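Local coordinates for protein possible glutathione S-transferase (PDB 3M8N) that probably acts as a glutathione transferase, joining glutathione to electrophilic substrates, at residues A[23-28]-A[78-83]; A[44-49]-A[53-58]; A[167-172]-A[186-191]. All coordinates share one frame; numbering follows the deposited sequence.

Contact 1. Residues A[23-28]-A[78-83]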
loop_
_atom_site.group_PDB
_atom_site.type_symbol
_atom_site.label_atom_id
_atom_site.label_comp_id
_atom_site.label_asym_id
_atom_site.label_seq_id
_atom_site.Cartn_x
_atom_site.Cartn_y
_atom_site.Cartn_z
ATOM N N ALA A 23 -2.349 -20.372 3.816
ATOM C CA ALA A 23 -3.021 -21.584 3.358
ATOM C C ALA A 23 -2.516 -21.925 1.990
ATOM O O ALA A 23 -2.175 -23.064 1.764
ATOM C CB ALA A 23 -4.493 -21.403 3.313
ATOM N N LEU A 24 -2.422 -20.940 1.092
ATOM C CA LEU A 24 -2.032 -21.240 -0.277
ATOM C C LEU A 24 -0.598 -21.721 -0.386
ATOM O O LEU A 24 -0.309 -22.546 -1.212
ATOM C CB LEU A 24 -2.296 -20.083 -1.204
ATOM C CG LEU A 24 -3.726 -19.674 -1.322
ATOM C CD1 LEU A 24 -3.774 -18.464 -2.179
ATOM C CD2 LEU A 24 -4.464 -20.745 -1.959
ATOM N N LEU A 25 0.272 -21.205 0.466
ATOM C CA LEU A 25 1.673 -21.563 0.564
ATOM C C LEU A 25 1.882 -22.854 1.346
ATOM O O LEU A 25 2.981 -23.400 1.433
ATOM C CB LEU A 25 2.485 -20.435 1.237
ATOM C CG LEU A 25 2.568 -19.206 0.370
ATOM C CD1 LEU A 25 3.332 -18.118 1.091
ATOM C CD2 LEU A 25 3.175 -19.560 -0.919
ATOM N N ASP A 26 0.800 -23.341 1.912
ATOM C CA ASP A 26 0.821 -24.433 2.795
ATOM C C ASP A 26 1.839 -24.178 3.899
ATOM O O ASP A 26 2.561 -25.065 4.283
ATOM C CB ASP A 26 1.106 -25.709 2.015
ATOM C CG ASP A 26 0.913 -26.945 2.854
ATOM O OD1 ASP A 26 0.095 -26.891 3.809
ATOM O OD2 ASP A 26 1.602 -27.958 2.558
ATOM N N ALA A 27 1.879 -22.975 4.460
ATOM C CA ALA A 27 2.908 -22.643 5.425
ATOM C C ALA A 27 2.402 -22.899 6.827
ATOM O O ALA A 27 1.322 -22.450 7.181
ATOM C CB ALA A 27 3.298 -21.214 5.244
ATOM N N PRO A 28 3.183 -23.626 7.649
ATOM C CA PRO A 28 2.835 -23.890 9.034
ATOM C C PRO A 28 3.021 -22.679 9.983
ATOM O O PRO A 28 4.084 -22.029 10.003
ATOM C CB PRO A 28 3.794 -25.019 9.395
ATOM C CG PRO A 28 4.946 -24.800 8.527
ATOM C CD PRO A 28 4.467 -24.243 7.279
ATOM N N VAL A 78 8.244 -14.196 -1.102
ATOM C CA VAL A 78 9.505 -14.122 -1.782
ATOM C C VAL A 78 9.932 -15.573 -1.977
ATOM O O VAL A 78 9.810 -16.385 -1.082
ATOM C CB VAL A 78 10.532 -13.379 -0.873
ATOM C CG1 VAL A 78 11.947 -13.554 -1.367
ATOM C CG2 VAL A 78 10.194 -11.945 -0.724
ATOM N N GLY A 79 10.426 -15.890 -3.153
ATOM C CA GLY A 79 10.898 -17.200 -3.403
ATOM C C GLY A 79 9.865 -18.308 -3.528
ATOM O O GLY A 79 10.209 -19.486 -3.392
ATOM N N THR A 80 8.603 -17.924 -3.718
ATOM C CA THR A 80 7.492 -18.863 -3.756
ATOM C C THR A 80 6.830 -18.712 -5.069
ATOM O O THR A 80 7.189 -17.854 -5.843
ATOM C CB THR A 80 6.432 -18.693 -2.694
ATOM O OG1 THR A 80 5.644 -17.552 -2.993
ATOM C CG2 THR A 80 7.001 -18.618 -1.298
ATOM N N SER A 81 5.906 -19.611 -5.350
ATOM C CA SER A 81 5.153 -19.558 -6.596
ATOM C C SER A 81 4.185 -18.365 -6.663
ATOM O O SER A 81 3.802 -18.006 -7.737
ATOM C CB SER A 81 4.384 -20.843 -6.815
ATOM O OG SER A 81 3.631 -21.136 -5.665
ATOM N N LEU A 82 3.853 -17.731 -5.530
ATOM C CA LEU A 82 3.120 -16.455 -5.526
ATOM C C LEU A 82 3.870 -15.193 -5.851
ATOM O O LEU A 82 3.247 -14.112 -5.891
ATOM C CB LEU A 82 2.471 -16.245 -4.199
ATOM C CG LEU A 82 1.469 -17.292 -3.788
ATOM C CD1 LEU A 82 0.997 -16.919 -2.372
ATOM C CD2 LEU A 82 0.304 -17.290 -4.767
ATOM N N ALA A 83 5.199 -15.290 -6.021
ATOM C CA ALA A 83 6.048 -14.201 -6.461
ATOM C C ALA A 83 6.423 -14.328 -7.942
ATOM O O ALA A 83 6.881 -15.353 -8.336
ATOM C CB ALA A 83 7.327 -14.094 -5.539
#
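No ring or other flat side chain takes part where Leu25 meets Thr80 and Leu82, so the contact has neither faces nor edges: one branched tip fits against two others. That tip is Leu25 CD2. It lies 3.7 Å from CD1 of Leu82, the two leucines meeting at a slant, and 3.8 Å from OG1 of Thr80, whose side chain runs roughly perpendicular to that of Leu25. Thr80 also offers CB and CG2 to the same methyl. Its hydroxyl sits between the backbone N and the carbonyl carbon (chi1 74°), which places OG1 over the turn it begins, a type I turn from Thr80 to Ala83. There OG1 hydrogen-bonds to Ala77 O and accepts a weak, bent hydrogen bond from Leu82 N (3.1 Å from Thr80 OG1). Leu25 lies within the Schellman motif that ends helix 13-24, in which Asp26 has positive phi and bonds back into the last turn. Leu25 also touches Leu76 of helix 69-77, and Leu82 reaches Ile163 of helix 160-169. Between the two segments the attraction is thus van der Waals and hydrophobic, while the one polar side-chain atom involved, Thr80 OG1, is satisfied by its own loop and the preceding helix end.

Contact 2. Residues A[44-49]-A[53-58]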
loop_
_atom_site.group_PDB
_atom_site.type_symbol
_atom_site.label_atom_id
_atom_site.label_comp_id
_atom_site.label_asym_id
_atom_site.label_seq_id
_atom_site.Cartn_x
_atom_site.Cartn_y
_atom_site.Cartn_z
ATOM N N PRO A 44 -1.322 -2.670 27.005
ATOM C CA PRO A 44 0.103 -2.610 27.159
ATOM C C PRO A 44 0.801 -3.747 26.423
ATOM O O PRO A 44 1.610 -3.512 25.534
ATOM C CB PRO A 44 0.264 -2.780 28.659
ATOM C CG PRO A 44 -0.968 -2.117 29.234
ATOM C CD PRO A 44 -2.000 -2.031 28.149
ATOM N N ASP A 45 0.488 -4.965 26.808
ATOM C CA ASP A 45 1.129 -6.164 26.292
ATOM C C ASP A 45 1.219 -6.241 24.768
ATOM O O ASP A 45 2.283 -6.557 24.231
ATOM C CB ASP A 45 0.399 -7.368 26.883
ATOM C CG ASP A 45 0.103 -7.171 28.410
ATOM O OD1 ASP A 45 0.741 -7.892 29.247
ATOM O OD2 ASP A 45 -0.714 -6.248 28.762
ATOM N N PHE A 46 0.121 -5.909 24.084
ATOM C CA PHE A 46 0.121 -5.847 22.626
ATOM C C PHE A 46 0.882 -4.631 22.054
ATOM O O PHE A 46 1.624 -4.747 21.060
ATOM C CB PHE A 46 -1.282 -5.918 22.037
ATOM C CG PHE A 46 -1.278 -6.120 20.540
ATOM C CD1 PHE A 46 -1.230 -7.402 19.996
ATOM C CD2 PHE A 46 -1.233 -5.041 19.676
ATOM C CE1 PHE A 46 -1.187 -7.585 18.651
ATOM C CE2 PHE A 46 -1.206 -5.231 18.337
ATOM C CZ PHE A 46 -1.188 -6.509 17.832
ATOM N N LEU A 47 0.702 -3.457 22.653
ATOM C CA LEU A 47 1.340 -2.275 22.122
ATOM C C LEU A 47 2.842 -2.422 22.196
ATOM O O LEU A 47 3.575 -1.861 21.417
ATOM C CB LEU A 47 0.849 -1.078 22.886
ATOM C CG LEU A 47 -0.549 -0.756 22.426
ATOM C CD1 LEU A 47 -1.031 0.365 23.266
ATOM C CD2 LEU A 47 -0.568 -0.331 21.011
ATOM N N ALA A 48 3.292 -3.251 23.107
ATOM C CA ALA A 48 4.680 -3.560 23.169
ATOM C C ALA A 48 5.218 -4.153 21.852
ATOM O O ALA A 48 6.341 -3.836 21.479
ATOM C CB ALA A 48 4.960 -4.478 24.340
ATOM N N LYS A 49 4.449 -4.994 21.146
ATOM C CA LYS A 49 4.915 -5.647 19.889
ATOM C C LYS A 49 4.609 -4.814 18.645
ATOM O O LYS A 49 5.399 -4.760 17.703
ATOM C CB LYS A 49 4.249 -6.993 19.736
ATOM C CG LYS A 49 4.161 -7.750 20.972
ATOM C CD LYS A 49 2.925 -8.587 20.885
ATOM C CE LYS A 49 2.607 -9.295 22.201
ATOM N NZ LYS A 49 3.290 -10.601 22.291
ATOM N N GLY A 53 -1.029 -0.601 17.445
ATOM C CA GLY A 53 -2.205 -1.427 17.616
ATOM C C GLY A 53 -2.613 -2.251 16.401
ATOM O O GLY A 53 -3.750 -2.693 16.307
ATOM N N GLN A 54 -1.686 -2.478 15.476
ATOM C CA GLN A 54 -2.015 -3.110 14.208
ATOM C C GLN A 54 -2.150 -4.652 14.292
ATOM O O GLN A 54 -1.291 -5.335 14.793
ATOM C CB GLN A 54 -0.954 -2.726 13.188
ATOM C CG GLN A 54 -0.789 -1.251 12.967
ATOM C CD GLN A 54 -0.606 -0.897 11.502
ATOM O OE1 GLN A 54 -1.581 -0.923 10.709
ATOM N NE2 GLN A 54 0.622 -0.524 11.126
ATOM N N VAL A 55 -3.254 -5.158 13.785
ATOM C CA VAL A 55 -3.497 -6.578 13.517
ATOM C C VAL A 55 -3.826 -6.679 11.993
ATOM O O VAL A 55 -4.623 -5.899 11.525
ATOM C CB VAL A 55 -4.696 -7.029 14.413
ATOM C CG1 VAL A 55 -5.012 -8.441 14.265
ATOM C CG2 VAL A 55 -4.368 -6.759 15.855
ATOM N N PRO A 56 -3.216 -7.618 11.212
ATOM C CA PRO A 56 -2.347 -8.709 11.599
ATOM C C PRO A 56 -0.913 -8.255 11.912
ATOM O O PRO A 56 -0.495 -7.182 11.492
ATOM C CB PRO A 56 -2.406 -9.634 10.384
ATOM C CG PRO A 56 -2.524 -8.694 9.212
ATOM C CD PRO A 56 -3.359 -7.552 9.739
ATOM N N LEU A 57 -0.206 -9.080 12.674
ATOM C CA LEU A 57 1.191 -8.902 12.960
ATOM C C LEU A 57 1.848 -10.233 12.817
ATOM O O LEU A 57 1.362 -11.226 13.339
ATOM C CB LEU A 57 1.357 -8.420 14.384
ATOM C CG LEU A 57 2.570 -7.593 14.796
ATOM C CD1 LEU A 57 2.653 -6.307 14.027
ATOM C CD2 LEU A 57 2.395 -7.288 16.252
ATOM N N LEU A 58 2.955 -10.254 12.084
ATOM C CA LEU A 58 3.722 -11.459 11.903
ATOM C C LEU A 58 5.020 -11.395 12.665
ATOM O O LEU A 58 5.878 -10.644 12.316
ATOM C CB LEU A 58 4.061 -11.650 10.427
ATOM C CG LEU A 58 4.711 -12.940 9.986
ATOM C CD1 LEU A 58 3.695 -13.963 10.129
ATOM C CD2 LEU A 58 5.211 -12.849 8.544
#
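The carbonyl oxygen of Gln54 meets two ring carbons of Phe46, lying 3.3 Å from CZ and 3.5 Å from CE2, at the edge of the ring and near its plane. This is a close C-H to oxygen approach, in which the slightly positive rim of the phenyl ring would suit the carbonyl. The backbone N of Gln54 lies at the same ring's edge, in plane, and is itself bonded to OD1 of Asn50. Phe46 reaches this far because its CG is anti to the backbone N (chi1 -169°), carrying the ring from helix 44-47 toward the loop 53-56. Apolar groups approach the ring obliquely: Val55 CG2 lies 3.8 Å from Phe46 CZ, and Leu57 CD2 lies 4.0 Å from the same carbon. Leu57 CD2 also touches CB of Lys49, while the bent chain of Lys49 leads away to put NZ on the hydroxyl of Tyr7. Leu47 starts off pointing away from the loop, but its CD2 returns to within 3.6 Å of the backbone N of Gly53, which has positive phi. Beyond Val55 comes Pro56 with a cis peptide bond, the cis-proline turn of the thioredoxin fold. In glutathione transferases this loop lines the glutathione site, and Phe46 lies against the backbone of Gly53 and Gln54, just before the cis-proline. In the fold, helix 44-47 packs its aromatic side chain beside the entry to strand 57-59, which pairs with strands 4-8 and 65-67. Leu57 leans on Tyr65 and Ala67 of the latter, Val55 touches Ser15 of helix 13-24, and Pro56 is wedged against helices 13-24 and 69-77.

Contact 3. Residues A[167-172]-A[186-191]; sequences GYTHVA and NAWLRR
Thr169 of helix 160-169 and His170, which follows it, pack on Trp188 and Leu189 of helix 183-193, joining two helices of the all-helical C-terminal domain of the glutathione transferase fold. Gly167, buried and without a side chain, contributes its carbonyl oxygen, which lies 2.7 Å from ND1 of His170 in a weak, bent hydrogen bond (123°). On this segment Thr169 makes the larger share of the contact, facing Leu189 and Trp188. Its methyl CG2 stands anti to the backbone N and lies near the plane of the Trp188 indole, at the ring edge, 3.9 Å from CZ3. The same methyl meets CD2 of Leu189 at 3.9 Å, the two side chains approaching at a slant, whereas Thr169 and Trp188 cross at about a right angle. Thr169 OG1 is bonded to Leu165 O within its own helix, so the methyl is left to make the apolar contact. Trp188 extends with CG anti to its backbone N (chi1 172°), which brings the six-membered ring to Thr169, while NE1 is held by OD1 of Asp162 near the start of helix 160-169 and Phe153 meets the indole edge-to-face. His170 touches helix 183-193 with its root, CB lying 4.0 Å from Leu189 CD2. Its ring leads off to stack on Tyr166 and to meet Tyr16 of helix 13-24, whereas Val171 CG1 lies 3.5 Å above one face, displaced toward the rim. The type I turn from Thr169 to Ala172 then carries the chain onward. Leu189 CD2 is thus the shared methyl, lying 3.9 Å from His170 CA as well as against Thr169 CG2.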
loop_
_atom_site.group_PDB
_atom_site.type_symbol
_atom_site.label_atom_id
_atom_site.label_comp_id
_atom_site.label_asym_id
_atom_site.label_seq_id
_atom_site.Cartn_x
_atom_site.Cartn_y
_atom_site.Cartn_z
ATOM N N GLY A 167 -9.172 -9.921 -0.593
ATOM C CA GLY A 167 -9.577 -9.662 0.776
ATOM C C GLY A 167 -10.862 -8.886 1.012
ATOM O O GLY A 167 -11.767 -9.385 1.698
ATOM N N TYR A 168 -10.932 -7.662 0.492
ATOM C CA TYR A 168 -12.142 -6.873 0.546
ATOM C C TYR A 168 -13.035 -7.113 -0.667
ATOM O O TYR A 168 -14.215 -7.177 -0.516
ATOM C CB TYR A 168 -11.845 -5.372 0.780
ATOM C CG TYR A 168 -11.258 -5.157 2.110
ATOM C CD1 TYR A 168 -11.944 -5.542 3.246
ATOM C CD2 TYR A 168 -9.991 -4.656 2.249
ATOM C CE1 TYR A 168 -11.392 -5.402 4.512
ATOM C CE2 TYR A 168 -9.408 -4.508 3.538
ATOM C CZ TYR A 168 -10.123 -4.877 4.664
ATOM O OH TYR A 168 -9.591 -4.755 5.932
ATOM N N THR A 169 -12.477 -7.258 -1.869
ATOM C CA THR A 169 -13.317 -7.473 -3.040
ATOM C C THR A 169 -14.354 -8.563 -2.779
ATOM O O THR A 169 -15.506 -8.452 -3.202
ATOM C CB THR A 169 -12.533 -7.762 -4.319
ATOM O OG1 THR A 169 -11.542 -6.743 -4.533
ATOM C CG2 THR A 169 -13.453 -7.736 -5.535
ATOM N N HIS A 170 -14.010 -9.566 -2.015
ATOM C CA HIS A 170 -14.874 -10.690 -1.948
ATOM C C HIS A 170 -16.019 -10.474 -1.000
ATOM O O HIS A 170 -17.000 -11.222 -1.037
ATOM C CB HIS A 170 -14.113 -11.960 -1.578
ATOM C CG HIS A 170 -14.013 -12.211 -0.112
ATOM N ND1 HIS A 170 -13.160 -11.514 0.710
ATOM C CD2 HIS A 170 -14.640 -13.106 0.680
ATOM C CE1 HIS A 170 -13.285 -11.943 1.947
ATOM N NE2 HIS A 170 -14.169 -12.920 1.957
ATOM N N VAL A 171 -15.917 -9.483 -0.145
ATOM C CA VAL A 171 -17.047 -9.194 0.723
ATOM C C VAL A 171 -17.864 -7.979 0.271
ATOM O O VAL A 171 -18.793 -7.617 0.943
ATOM C CB VAL A 171 -16.633 -8.951 2.188
ATOM C CG1 VAL A 171 -16.208 -10.187 2.857
ATOM C CG2 VAL A 171 -15.545 -7.897 2.293
ATOM N N ALA A 172 -17.530 -7.363 -0.852
ATOM C CA ALA A 172 -18.167 -6.128 -1.271
ATOM C C ALA A 172 -19.689 -6.237 -1.410
ATOM O O ALA A 172 -20.383 -5.476 -0.787
ATOM C CB ALA A 172 -17.572 -5.619 -2.518
ATOM N N ASN A 186 -16.156 -10.813 -11.194
ATOM C CA ASN A 186 -16.729 -11.946 -10.547
ATOM C C ASN A 186 -16.103 -13.264 -11.003
ATOM O O ASN A 186 -16.015 -14.215 -10.243
ATOM C CB ASN A 186 -18.227 -11.943 -10.835
ATOM C CG ASN A 186 -19.020 -10.831 -10.070
ATOM O OD1 ASN A 186 -19.727 -10.029 -10.703
ATOM N ND2 ASN A 186 -18.961 -10.836 -8.726
ATOM N N ALA A 187 -15.662 -13.316 -12.251
ATOM C CA ALA A 187 -14.988 -14.504 -12.793
ATOM C C ALA A 187 -13.642 -14.678 -12.116
ATOM O O ALA A 187 -13.234 -15.794 -11.785
ATOM C CB ALA A 187 -14.799 -14.387 -14.340
ATOM N N TRP A 188 -12.976 -13.541 -11.902
ATOM C CA TRP A 188 -11.717 -13.460 -11.130
ATOM C C TRP A 188 -11.846 -13.981 -9.672
ATOM O O TRP A 188 -11.067 -14.825 -9.215
ATOM C CB TRP A 188 -11.129 -12.029 -11.211
ATOM C CG TRP A 188 -9.977 -11.837 -10.295
ATOM C CD1 TRP A 188 -8.710 -12.241 -10.492
ATOM C CD2 TRP A 188 -10.013 -11.239 -9.014
ATOM N NE1 TRP A 188 -7.922 -11.912 -9.422
ATOM C CE2 TRP A 188 -8.703 -11.285 -8.495
ATOM C CE3 TRP A 188 -11.022 -10.649 -8.256
ATOM C CZ2 TRP A 188 -8.374 -10.772 -7.247
ATOM C CZ3 TRP A 188 -10.692 -10.119 -7.038
ATOM C CH2 TRP A 188 -9.365 -10.198 -6.540
ATOM N N LEU A 189 -12.886 -13.558 -8.971
ATOM C CA LEU A 189 -13.149 -14.073 -7.624
ATOM C C LEU A 189 -13.278 -15.542 -7.608
ATOM O O LEU A 189 -12.724 -16.176 -6.727
ATOM C CB LEU A 189 -14.413 -13.446 -7.003
ATOM C CG LEU A 189 -14.448 -11.934 -6.794
ATOM C CD1 LEU A 189 -15.884 -11.421 -6.692
ATOM C CD2 LEU A 189 -13.637 -11.606 -5.563
ATOM N N ARG A 190 -14.025 -16.093 -8.567
ATOM C CA ARG A 190 -14.192 -17.543 -8.666
ATOM C C ARG A 190 -12.889 -18.184 -9.016
ATOM O O ARG A 190 -12.610 -19.228 -8.512
ATOM C CB ARG A 190 -15.312 -17.974 -9.655
ATOM C CG ARG A 190 -16.781 -17.772 -9.094
ATOM C CD ARG A 190 -18.005 -18.241 -10.024
ATOM N NE ARG A 190 -18.008 -17.536 -11.319
ATOM C CZ ARG A 190 -18.685 -16.411 -11.611
ATOM N NH1 ARG A 190 -19.494 -15.829 -10.718
ATOM N NH2 ARG A 190 -18.538 -15.867 -12.806
ATOM N N ARG A 191 -12.065 -17.569 -9.859
ATOM C CA ARG A 191 -10.775 -18.159 -10.204
ATOM C C ARG A 191 -9.872 -18.290 -8.981
ATOM O O ARG A 191 -9.238 -19.321 -8.745
ATOM C CB ARG A 191 -10.159 -17.256 -11.222
ATOM C CG ARG A 191 -9.130 -17.840 -12.044
ATOM C CD ARG A 191 -8.654 -16.811 -13.088
ATOM N NE ARG A 191 -9.645 -16.612 -14.125
ATOM C CZ ARG A 191 -10.325 -15.497 -14.403
ATOM N NH1 ARG A 191 -10.140 -14.360 -13.768
ATOM N NH2 ARG A 191 -11.233 -15.540 -15.374
#

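In the fold
Contact 2 is nested along the chain inside the loop closed by contact 1, and contact 3 follows both. Contact 2 belongs to the thioredoxin-like domain, beside its mixed sheet. Contact 1 ties the end of helix 13-24 to the linker between helices 69-77 and 87-117, where the two domains join; contact 3 lies among the helices of the C-terminal domain. Centres of contacts 1 and 2 are 24 Å apart, those of 1 and 3 are 20 Å, and those of 2 and 3, on opposite sides of the chain's centre, 29 Å. No two touch, nearest atoms being about 8 Å apart. Helix 13-24 borders all three and helix 160-169 borders contacts 1 and 3, so both lie where the domains meet.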